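Local coordinates for protein beta-glucuronidase (uncultured Clostridium sp., PDB 6U7J) that probably hydrolyses beta-D-glucuronides as a gut bacterial glycosyl hydrolase of family 2, releasing glucuronic acid from conjugates such as those of estrogens, at residues T205-K210 and F280-I285; D91-L96 and K195-D200; A390-V395 and N427-V432. One frame throughout, in Å; residues are numbered along the deposited sequence.

Contact 1 (T205-K210 and F280-I285); sequences TTVDDK and FGIRTI
A first torsion of 60° in Thr205 sets CG2 opposite its own carbonyl carbon, where it meets Ile282 and Phe280, and lays OG1 over the backbone between Gly281 and Arg283. In Ile282 the methyl CG2 is the branch anti to the backbone N (chi1 -55°), which places it against Val207 CG2, while CG1 runs to the Thr205 methyl. The evidence for apolar packing is the set of separations: Thr205 CG2 lies 3.9 Å from Ile282 CG1, and Val207 CG2 is 3.7 Å from Ile282 CG2. The same Val207 CG2 also lies 3.7 Å from Thr284 CG2, the two side chains crossing at about a right angle, so one valine methyl bridges two methyls of residues 282 and 284. Phe280 adds a looser approach, with CE2 4.1 Å from Thr205 CG2. No hydrogen bond joins 205-210 to 280-285: Thr205 OG1 stays 3.7 Å from Arg283 N, and the backbones pass at 5.7 Å between the CA atoms of Thr205 and Ile282. Several polar groups bond outside the two segments. Arg283 NE reaches Pro407 O, Thr284 N is held by Asn295 OD1, and Thr206 pairs its backbone with Met213 in the adjoining strand 211-220. Strand 198-208, an edge strand of a three-stranded antiparallel sheet, thus packs without a hydrogen bond across on the loop leaving strand 274-280 of the four-stranded sheet, at the margin of the immunoglobulin-like beta-sandwich of family 2 hydrolases, where the chain goes on to the TIM barrel.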
loop_
_atom_site.group_PDB
_atom_site.type_symbol
_atom_site.label_atom_id
_atom_site.label_comp_id
_atom_site.label_asym_id
_atom_site.label_seq_id
_atom_site.Cartn_x
_atom_site.Cartn_y
_atom_site.Cartn_z
ATOM N N THR B 205 43.797 -3.084 26.659
ATOM C CA THR B 205 43.634 -2.433 27.943
ATOM C C THR B 205 43.245 -3.457 28.998
ATOM O O THR B 205 42.600 -4.469 28.704
ATOM C CB THR B 205 42.579 -1.309 27.876
ATOM O OG1 THR B 205 41.306 -1.852 27.488
ATOM C CG2 THR B 205 42.998 -0.243 26.865
ATOM N N THR B 206 43.685 -3.196 30.224
ATOM C CA THR B 206 43.216 -3.885 31.415
ATOM C C THR B 206 42.791 -2.824 32.421
ATOM O O THR B 206 43.078 -1.635 32.258
ATOM C CB THR B 206 44.293 -4.801 32.019
ATOM O OG1 THR B 206 45.459 -4.033 32.329
ATOM C CG2 THR B 206 44.669 -5.913 31.046
ATOM N N VAL B 207 42.079 -3.248 33.459
ATOM C CA VAL B 207 41.612 -2.333 34.491
ATOM C C VAL B 207 41.912 -2.943 35.849
ATOM O O VAL B 207 41.508 -4.077 36.121
ATOM C CB VAL B 207 40.107 -2.038 34.366
ATOM C CG1 VAL B 207 39.621 -1.285 35.592
ATOM C CG2 VAL B 207 39.831 -1.244 33.109
ATOM N N ASP B 208 42.615 -2.195 36.697
ATOM C CA ASP B 208 42.837 -2.584 38.088
ATOM C C ASP B 208 42.072 -1.608 38.982
ATOM O O ASP B 208 42.499 -0.471 39.187
ATOM C CB ASP B 208 44.317 -2.631 38.436
ATOM C CG ASP B 208 44.595 -3.538 39.615
ATOM O OD1 ASP B 208 43.626 -3.819 40.366
ATOM O OD2 ASP B 208 45.752 -3.979 39.787
ATOM N N ASP B 209 40.947 -2.072 39.533
ATOM C CA ASP B 209 39.897 -1.263 40.118
ATOM C C ASP B 209 39.725 0.053 39.388
ATOM O O ASP B 209 38.986 0.115 38.381
ATOM C CB ASP B 209 40.130 -1.034 41.619
ATOM C CG ASP B 209 38.896 -0.478 42.335
ATOM O OD1 ASP B 209 38.176 0.375 41.759
ATOM O OD2 ASP B 209 38.596 -0.947 43.451
ATOM N N LYS B 210 40.345 1.150 39.844
ATOM C CA LYS B 210 40.078 2.460 39.273
ATOM C C LYS B 210 41.128 2.915 38.262
ATOM O O LYS B 210 40.952 3.979 37.644
ATOM C CB LYS B 210 39.892 3.517 40.385
ATOM C CG LYS B 210 39.321 4.884 39.894
ATOM C CD LYS B 210 37.974 4.731 39.118
ATOM C CE LYS B 210 37.921 5.509 37.783
ATOM N NZ LYS B 210 38.464 4.716 36.643
ATOM N N PHE B 280 40.760 5.206 21.128
ATOM C CA PHE B 280 40.567 3.872 21.684
ATOM C C PHE B 280 39.780 3.995 22.980
ATOM O O PHE B 280 39.594 5.093 23.518
ATOM C CB PHE B 280 41.901 3.135 21.893
ATOM C CG PHE B 280 42.720 3.649 23.054
ATOM C CD1 PHE B 280 43.596 4.716 22.888
ATOM C CD2 PHE B 280 42.633 3.045 24.303
ATOM C CE1 PHE B 280 44.360 5.192 23.957
ATOM C CE2 PHE B 280 43.395 3.520 25.386
ATOM C CZ PHE B 280 44.259 4.594 25.211
ATOM N N GLY B 281 39.294 2.858 23.462
ATOM C CA GLY B 281 38.475 2.833 24.658
ATOM C C GLY B 281 38.989 1.825 25.660
ATOM O O GLY B 281 39.478 0.754 25.301
ATOM N N ILE B 282 38.859 2.174 26.935
ATOM C CA ILE B 282 39.242 1.277 28.019
ATOM C C ILE B 282 37.988 0.596 28.537
ATOM O O ILE B 282 37.078 1.261 29.055
ATOM C CB ILE B 282 39.971 2.021 29.149
ATOM C CG1 ILE B 282 41.183 2.783 28.591
ATOM C CG2 ILE B 282 40.369 1.029 30.247
ATOM C CD1 ILE B 282 41.804 3.762 29.574
ATOM N N ARG B 283 37.947 -0.727 28.414
ATOM C CA ARG B 283 36.813 -1.506 28.885
ATOM C C ARG B 283 37.202 -2.970 28.888
ATOM O O ARG B 283 37.962 -3.421 28.028
ATOM C CB ARG B 283 35.568 -1.299 28.003
ATOM C CG ARG B 283 35.782 -1.582 26.516
ATOM C CD ARG B 283 35.188 -2.913 26.139
ATOM N NE ARG B 283 35.466 -3.313 24.760
ATOM C CZ ARG B 283 36.542 -4.005 24.395
ATOM N NH1 ARG B 283 37.458 -4.341 25.299
ATOM N NH2 ARG B 283 36.711 -4.351 23.126
ATOM N N THR B 284 36.652 -3.711 29.842
ATOM C CA THR B 284 36.962 -5.122 30.001
ATOM C C THR B 284 35.774 -5.985 29.609
ATOM O O THR B 284 34.616 -5.579 29.743
ATOM C CB THR B 284 37.342 -5.444 31.443
ATOM O OG1 THR B 284 36.176 -5.302 32.273
ATOM C CG2 THR B 284 38.426 -4.505 31.925
ATOM N N ILE B 285 36.088 -7.202 29.173
ATOM C CA ILE B 285 35.108 -8.207 28.801
ATOM C C ILE B 285 35.418 -9.479 29.556
ATOM O O ILE B 285 36.553 -9.959 29.509
ATOM C CB ILE B 285 35.130 -8.515 27.297
ATOM C CG1 ILE B 285 34.964 -7.251 26.467
ATOM C CG2 ILE B 285 34.086 -9.594 26.982
ATOM C CD1 ILE B 285 35.179 -7.510 24.995
#

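Contact 2 (D91-L96 and K195-D200); sequences DQRLVL and KEYIED
A cation-pi stack marks the junction between the sugar-binding domain of this family 2 hydrolase, a beta-sheet domain, and the immunoglobulin-like beta-sandwich that follows it. Arg93, at the start of strand 93-98, supplies the guanidinium; Tyr197, just before strand 198-208, supplies the ring. The planes are only 5° apart and the centres 3.7 Å apart, which makes the stack parallel, and the offset is clear from Arg93 CZ lying 28° off the ring normal, nearest to Tyr197 CZ at 3.3 Å. Arg93 starts with CG trans to the backbone N (chi1 -173°) and stays extended as far as NE, so the group is carried out over the tyrosine; NH1 sits above the CE2 side of the ring and NH2 above the hydroxyl. The Arg93 NH2 to Tyr197 OH approach has a poor angle and is no hydrogen bond. On the other face of the guanidinium lies Val95 CG2, 3.5 Å above the plane, so the flat cation is sandwiched between a ring and a methyl of its own strand. NH1 also bonds Thr193 OG1, at the end of strand 188-193, which helps hold the group's rotation, while Asp127 makes only a long, weak ion pair with NE. The electron-rich ring face probably helps stabilise the charge. Beside it, Lys195 bends at chi2 and runs back alongside the backbone of 91-92; its CE lies 3.4 Å from Asp91 O, whereas NZ remains 5.3 Å from Asp91 OD1.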
loop_
_atom_site.group_PDB
_atom_site.type_symbol
_atom_site.label_atom_id
_atom_site.label_comp_id
_atom_site.label_asym_id
_atom_site.label_seq_id
_atom_site.Cartn_x
_atom_site.Cartn_y
_atom_site.Cartn_z
ATOM N N ASP B 91 57.481 14.661 -2.711
ATOM C CA ASP B 91 58.349 13.683 -2.068
ATOM C C ASP B 91 57.628 12.854 -1.009
ATOM O O ASP B 91 58.275 12.329 -0.095
ATOM C CB ASP B 91 59.557 14.388 -1.449
ATOM C CG ASP B 91 60.509 14.919 -2.493
ATOM O OD1 ASP B 91 60.968 14.113 -3.330
ATOM O OD2 ASP B 91 60.781 16.136 -2.490
ATOM N N GLN B 92 56.309 12.719 -1.105
ATOM C CA GLN B 92 55.594 11.971 -0.083
ATOM C C GLN B 92 55.383 10.521 -0.517
ATOM O O GLN B 92 55.481 10.172 -1.694
ATOM C CB GLN B 92 54.258 12.644 0.234
ATOM C CG GLN B 92 54.367 14.124 0.577
ATOM C CD GLN B 92 55.434 14.408 1.624
ATOM O OE1 GLN B 92 56.418 15.105 1.355
ATOM N NE2 GLN B 92 55.248 13.869 2.822
ATOM N N ARG B 93 55.136 9.667 0.466
ATOM C CA ARG B 93 54.596 8.347 0.178
ATOM C C ARG B 93 53.156 8.495 -0.313
ATOM O O ARG B 93 52.370 9.241 0.277
ATOM C CB ARG B 93 54.655 7.472 1.431
ATOM C CG ARG B 93 54.264 6.023 1.197
ATOM C CD ARG B 93 54.555 5.188 2.435
ATOM N NE ARG B 93 53.668 4.033 2.555
ATOM C CZ ARG B 93 52.614 3.975 3.368
ATOM N NH1 ARG B 93 52.303 5.012 4.136
ATOM N NH2 ARG B 93 51.869 2.874 3.419
ATOM N N LEU B 94 52.825 7.825 -1.417
ATOM C CA LEU B 94 51.505 7.902 -2.037
ATOM C C LEU B 94 50.845 6.534 -1.975
ATOM O O LEU B 94 51.427 5.546 -2.437
ATOM C CB LEU B 94 51.593 8.368 -3.494
ATOM C CG LEU B 94 52.342 9.669 -3.790
ATOM C CD1 LEU B 94 52.151 10.044 -5.255
ATOM C CD2 LEU B 94 51.930 10.817 -2.895
ATOM N N VAL B 95 49.632 6.481 -1.421
ATOM C CA VAL B 95 48.917 5.225 -1.198
ATOM C C VAL B 95 47.497 5.339 -1.751
ATOM O O VAL B 95 46.775 6.297 -1.446
ATOM C CB VAL B 95 48.884 4.849 0.298
ATOM C CG1 VAL B 95 48.178 3.504 0.495
ATOM C CG2 VAL B 95 50.304 4.804 0.873
ATOM N N LEU B 96 47.089 4.343 -2.535
ATOM C CA LEU B 96 45.735 4.254 -3.073
ATOM C C LEU B 96 44.941 3.260 -2.237
ATOM O O LEU B 96 45.248 2.064 -2.233
ATOM C CB LEU B 96 45.774 3.806 -4.525
ATOM C CG LEU B 96 44.483 3.967 -5.299
ATOM C CD1 LEU B 96 44.136 5.463 -5.378
ATOM C CD2 LEU B 96 44.661 3.353 -6.695
ATOM N N LYS B 195 57.875 9.489 4.133
ATOM C CA LYS B 195 58.456 8.211 3.728
ATOM C C LYS B 195 58.886 7.358 4.917
ATOM O O LYS B 195 58.983 6.133 4.787
ATOM C CB LYS B 195 59.634 8.438 2.784
ATOM C CG LYS B 195 59.261 9.213 1.540
ATOM C CD LYS B 195 59.838 8.591 0.281
ATOM C CE LYS B 195 59.204 9.218 -0.970
ATOM N NZ LYS B 195 60.046 9.063 -2.198
ATOM N N GLU B 196 59.128 7.961 6.072
ATOM C CA GLU B 196 59.327 7.209 7.305
ATOM C C GLU B 196 58.094 7.440 8.164
ATOM O O GLU B 196 57.803 8.585 8.525
ATOM C CB GLU B 196 60.604 7.637 8.035
ATOM C CG GLU B 196 61.846 7.692 7.139
ATOM C CD GLU B 196 63.156 7.771 7.941
ATOM O OE1 GLU B 196 64.162 7.154 7.511
ATOM O OE2 GLU B 196 63.176 8.455 8.995
ATOM N N TYR B 197 57.378 6.364 8.491
ATOM C CA TYR B 197 55.993 6.526 8.904
ATOM C C TYR B 197 55.526 5.373 9.783
ATOM O O TYR B 197 56.093 4.271 9.778
ATOM C CB TYR B 197 55.079 6.621 7.680
ATOM C CG TYR B 197 54.963 5.305 6.954
ATOM C CD1 TYR B 197 55.920 4.925 6.014
ATOM C CD2 TYR B 197 53.906 4.434 7.212
ATOM C CE1 TYR B 197 55.821 3.726 5.346
ATOM C CE2 TYR B 197 53.801 3.224 6.550
ATOM C CZ TYR B 197 54.762 2.873 5.623
ATOM O OH TYR B 197 54.666 1.676 4.956
ATOM N N ILE B 198 54.425 5.632 10.481
ATOM C CA ILE B 198 53.798 4.652 11.357
ATOM C C ILE B 198 52.954 3.701 10.513
ATOM O O ILE B 198 52.036 4.134 9.803
ATOM C CB ILE B 198 52.952 5.350 12.430
ATOM C CG1 ILE B 198 53.844 6.267 13.276
ATOM C CG2 ILE B 198 52.227 4.332 13.291
ATOM C CD1 ILE B 198 53.117 7.481 13.832
ATOM N N GLU B 199 53.264 2.401 10.593
ATOM C CA GLU B 199 52.599 1.351 9.823
ATOM C C GLU B 199 51.416 0.721 10.562
ATOM O O GLU B 199 50.349 0.526 9.969
ATOM C CB GLU B 199 53.594 0.246 9.456
ATOM C CG GLU B 199 54.871 0.721 8.776
ATOM C CD GLU B 199 55.818 -0.432 8.432
ATOM O OE1 GLU B 199 55.900 -1.403 9.208
ATOM O OE2 GLU B 199 56.472 -0.376 7.373
ATOM N N ASP B 200 51.590 0.364 11.834
ATOM C CA ASP B 200 50.582 -0.403 12.554
ATOM C C ASP B 200 50.602 -0.039 14.034
ATOM O O ASP B 200 51.659 0.243 14.603
ATOM C CB ASP B 200 50.814 -1.907 12.378
ATOM C CG ASP B 200 49.592 -2.732 12.726
ATOM O OD1 ASP B 200 48.589 -2.147 13.190
ATOM O OD2 ASP B 200 49.633 -3.969 12.534
#

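Contact 3 (A390-V395 and N427-V432); sequences AYHKQV and NYFEEV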
loop_
_atom_site.group_PDB
_atom_site.type_symbol
_atom_site.label_atom_id
_atom_site.label_comp_id
_atom_site.label_asym_id
_atom_site.label_seq_id
_atom_site.Cartn_x
_atom_site.Cartn_y
_atom_site.Cartn_z
ATOM N N ALA B 390 41.683 -21.942 4.295
ATOM C CA ALA B 390 42.812 -21.015 4.335
ATOM C C ALA B 390 42.352 -19.593 4.037
ATOM O O ALA B 390 42.799 -18.640 4.688
ATOM C CB ALA B 390 43.899 -21.447 3.355
ATOM N N TYR B 391 41.416 -19.439 3.088
ATOM C CA TYR B 391 40.909 -18.106 2.786
ATOM C C TYR B 391 40.087 -17.563 3.958
ATOM O O TYR B 391 40.175 -16.375 4.294
ATOM C CB TYR B 391 40.099 -18.142 1.484
ATOM C CG TYR B 391 39.497 -16.801 1.158
ATOM C CD1 TYR B 391 40.311 -15.719 0.858
ATOM C CD2 TYR B 391 38.113 -16.605 1.199
ATOM C CE1 TYR B 391 39.778 -14.487 0.585
ATOM C CE2 TYR B 391 37.563 -15.374 0.917
ATOM C CZ TYR B 391 38.401 -14.320 0.615
ATOM O OH TYR B 391 37.878 -13.088 0.349
ATOM N N HIS B 392 39.335 -18.437 4.625
ATOM C CA HIS B 392 38.551 -18.053 5.798
ATOM C C HIS B 392 39.451 -17.514 6.914
ATOM O O HIS B 392 39.155 -16.478 7.527
ATOM C CB HIS B 392 37.755 -19.278 6.253
ATOM C CG HIS B 392 36.653 -19.001 7.231
ATOM N ND1 HIS B 392 35.674 -19.933 7.507
ATOM C CD2 HIS B 392 36.388 -17.934 8.018
ATOM C CE1 HIS B 392 34.846 -19.447 8.413
ATOM N NE2 HIS B 392 35.247 -18.230 8.732
ATOM N N LYS B 393 40.566 -18.202 7.189
ATOM C CA LYS B 393 41.540 -17.681 8.149
ATOM C C LYS B 393 42.099 -16.333 7.701
ATOM O O LYS B 393 42.259 -15.413 8.513
ATOM C CB LYS B 393 42.692 -18.672 8.338
ATOM C CG LYS B 393 42.310 -20.027 8.892
ATOM C CD LYS B 393 43.571 -20.765 9.327
ATOM C CE LYS B 393 43.452 -22.256 9.127
ATOM N NZ LYS B 393 44.755 -22.938 9.406
ATOM N N GLN B 394 42.408 -16.195 6.410
ATOM C CA GLN B 394 42.962 -14.931 5.940
ATOM C C GLN B 394 41.965 -13.785 6.093
ATOM O O GLN B 394 42.363 -12.652 6.390
ATOM C CB GLN B 394 43.420 -15.067 4.489
ATOM C CG GLN B 394 44.509 -16.115 4.314
ATOM C CD GLN B 394 44.864 -16.361 2.855
ATOM O OE1 GLN B 394 44.038 -16.158 1.957
ATOM N NE2 GLN B 394 46.101 -16.800 2.609
ATOM N N VAL B 395 40.667 -14.041 5.887
ATOM C CA VAL B 395 39.706 -12.947 6.046
ATOM C C VAL B 395 39.569 -12.575 7.519
ATOM O O VAL B 395 39.410 -11.396 7.862
ATOM C CB VAL B 395 38.356 -13.322 5.407
ATOM C CG1 VAL B 395 37.262 -12.343 5.822
ATOM C CG2 VAL B 395 38.493 -13.345 3.887
ATOM N N ASN B 427 36.316 -30.482 12.137
ATOM C CA ASN B 427 37.718 -30.109 11.926
ATOM C C ASN B 427 37.843 -28.707 11.334
ATOM O O ASN B 427 38.744 -27.945 11.707
ATOM C CB ASN B 427 38.406 -31.120 11.003
ATOM C CG ASN B 427 38.769 -32.419 11.710
ATOM O OD1 ASN B 427 38.610 -32.554 12.928
ATOM N ND2 ASN B 427 39.238 -33.394 10.937
ATOM N N TYR B 428 36.965 -28.364 10.383
ATOM C CA TYR B 428 37.020 -27.054 9.739
ATOM C C TYR B 428 36.927 -25.950 10.776
ATOM O O TYR B 428 37.802 -25.082 10.867
ATOM C CB TYR B 428 35.891 -26.924 8.703
ATOM C CG TYR B 428 35.933 -25.634 7.911
ATOM C CD1 TYR B 428 35.457 -24.443 8.450
ATOM C CD2 TYR B 428 36.459 -25.606 6.621
ATOM C CE1 TYR B 428 35.512 -23.269 7.736
ATOM C CE2 TYR B 428 36.504 -24.428 5.889
ATOM C CZ TYR B 428 36.038 -23.265 6.455
ATOM O OH TYR B 428 36.096 -22.092 5.743
ATOM N N PHE B 429 35.882 -25.980 11.589
ATOM C CA PHE B 429 35.663 -24.875 12.503
ATOM C C PHE B 429 36.577 -24.928 13.712
ATOM O O PHE B 429 36.841 -23.881 14.310
ATOM C CB PHE B 429 34.181 -24.829 12.889
ATOM C CG PHE B 429 33.315 -24.337 11.757
ATOM C CD1 PHE B 429 33.270 -22.985 11.446
ATOM C CD2 PHE B 429 32.635 -25.224 10.953
ATOM C CE1 PHE B 429 32.503 -22.518 10.378
ATOM C CE2 PHE B 429 31.868 -24.774 9.884
ATOM C CZ PHE B 429 31.804 -23.412 9.599
ATOM N N GLU B 430 37.088 -26.106 14.074
ATOM C CA GLU B 430 38.118 -26.147 15.106
ATOM C C GLU B 430 39.364 -25.415 14.648
ATOM O O GLU B 430 39.958 -24.640 15.413
ATOM C CB GLU B 430 38.477 -27.583 15.472
ATOM C CG GLU B 430 39.353 -27.634 16.710
ATOM C CD GLU B 430 39.969 -28.992 16.939
ATOM O OE1 GLU B 430 40.385 -29.271 18.086
ATOM O OE2 GLU B 430 40.038 -29.778 15.973
ATOM N N GLU B 431 39.775 -25.649 13.397
ATOM C CA GLU B 431 40.876 -24.887 12.826
ATOM C C GLU B 431 40.568 -23.394 12.838
ATOM O O GLU B 431 41.385 -22.584 13.291
ATOM C CB GLU B 431 41.159 -25.375 11.408
ATOM C CG GLU B 431 42.333 -26.331 11.324
ATOM C CD GLU B 431 43.578 -25.756 11.982
ATOM O OE1 GLU B 431 44.120 -24.751 11.465
ATOM O OE2 GLU B 431 43.998 -26.294 13.030
ATOM N N VAL B 432 39.379 -23.009 12.357
ATOM C CA VAL B 432 39.052 -21.588 12.273
ATOM C C VAL B 432 39.055 -20.964 13.659
ATOM O O VAL B 432 39.631 -19.892 13.874
ATOM C CB VAL B 432 37.702 -21.365 11.567
ATOM C CG1 VAL B 432 37.337 -19.886 11.600
ATOM C CG2 VAL B 432 37.755 -21.832 10.135
#
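Tyr428 OH and His392 ND1 are joined by a hydrogen bond of 2.8 Å with an angle of 151°. The hydroxyl lies at the edge of the imidazole, in its plane, and ND1 in turn lies in the plane of the tyrosine ring, at its edge. The rings therefore meet rim to rim: their centroids are 5.6 Å apart, their planes are inclined at 44°, and neither lies over the other. Each side chain leaves its helix with CG anti to the backbone N, which brings both rings into the interface between the helices. The other ring nitrogen, NE2, bonds Ile414 O of strand 409-416, so both ring nitrogens are engaged and the rotation of the buried histidine is fixed. One face of the imidazole receives Val432 in a CH-pi contact, with CG1 4.1 Å from the ring centroid, while CG2 comes to 3.9 Å from His392 ND1. Phe429 CE1 touches near the imidazole plane at 4.3 Å from His392 CE1. Toward a less buried margin, Lys393 NZ makes a salt bridge with Glu431 OE1 at 2.8 Å, meeting that oxygen nearly along its C-O bond; Glu431 folds at chi2 to present it. The Tyr428 ring also makes an edge-to-face contact with Phe379. The short axes of 390-395 and 427-432 run 10.3 Å apart at closest approach and cross at -28°, as nearly parallel neighbours. Helices 386-403 and 424-439 flank strand 409-416 in sequence and rest on it through Ile414, a beta-alpha arrangement proper to the wall of a TIM barrel.

Overall arrangement
The three contacts follow the chain through its three domains. Contact 2 ties the sugar-binding domain to the beginning of strand 198-208, contact 1 closes the far end of that same strand against the segment leading into the barrel, and contact 3 joins two helices of the barrel wall. Their centres are nearly equidistant, 32 Å between contacts 1 and 2, 30 Å between 1 and 3, and 32 Å between 2 and 3; nearest atoms remain about 12, 17 and 13 Å apart, so none touches another. In family 2 the catalytic acid/base normally follows the barrel's fourth strand, here probably strand 409-416, which contact 3 backs.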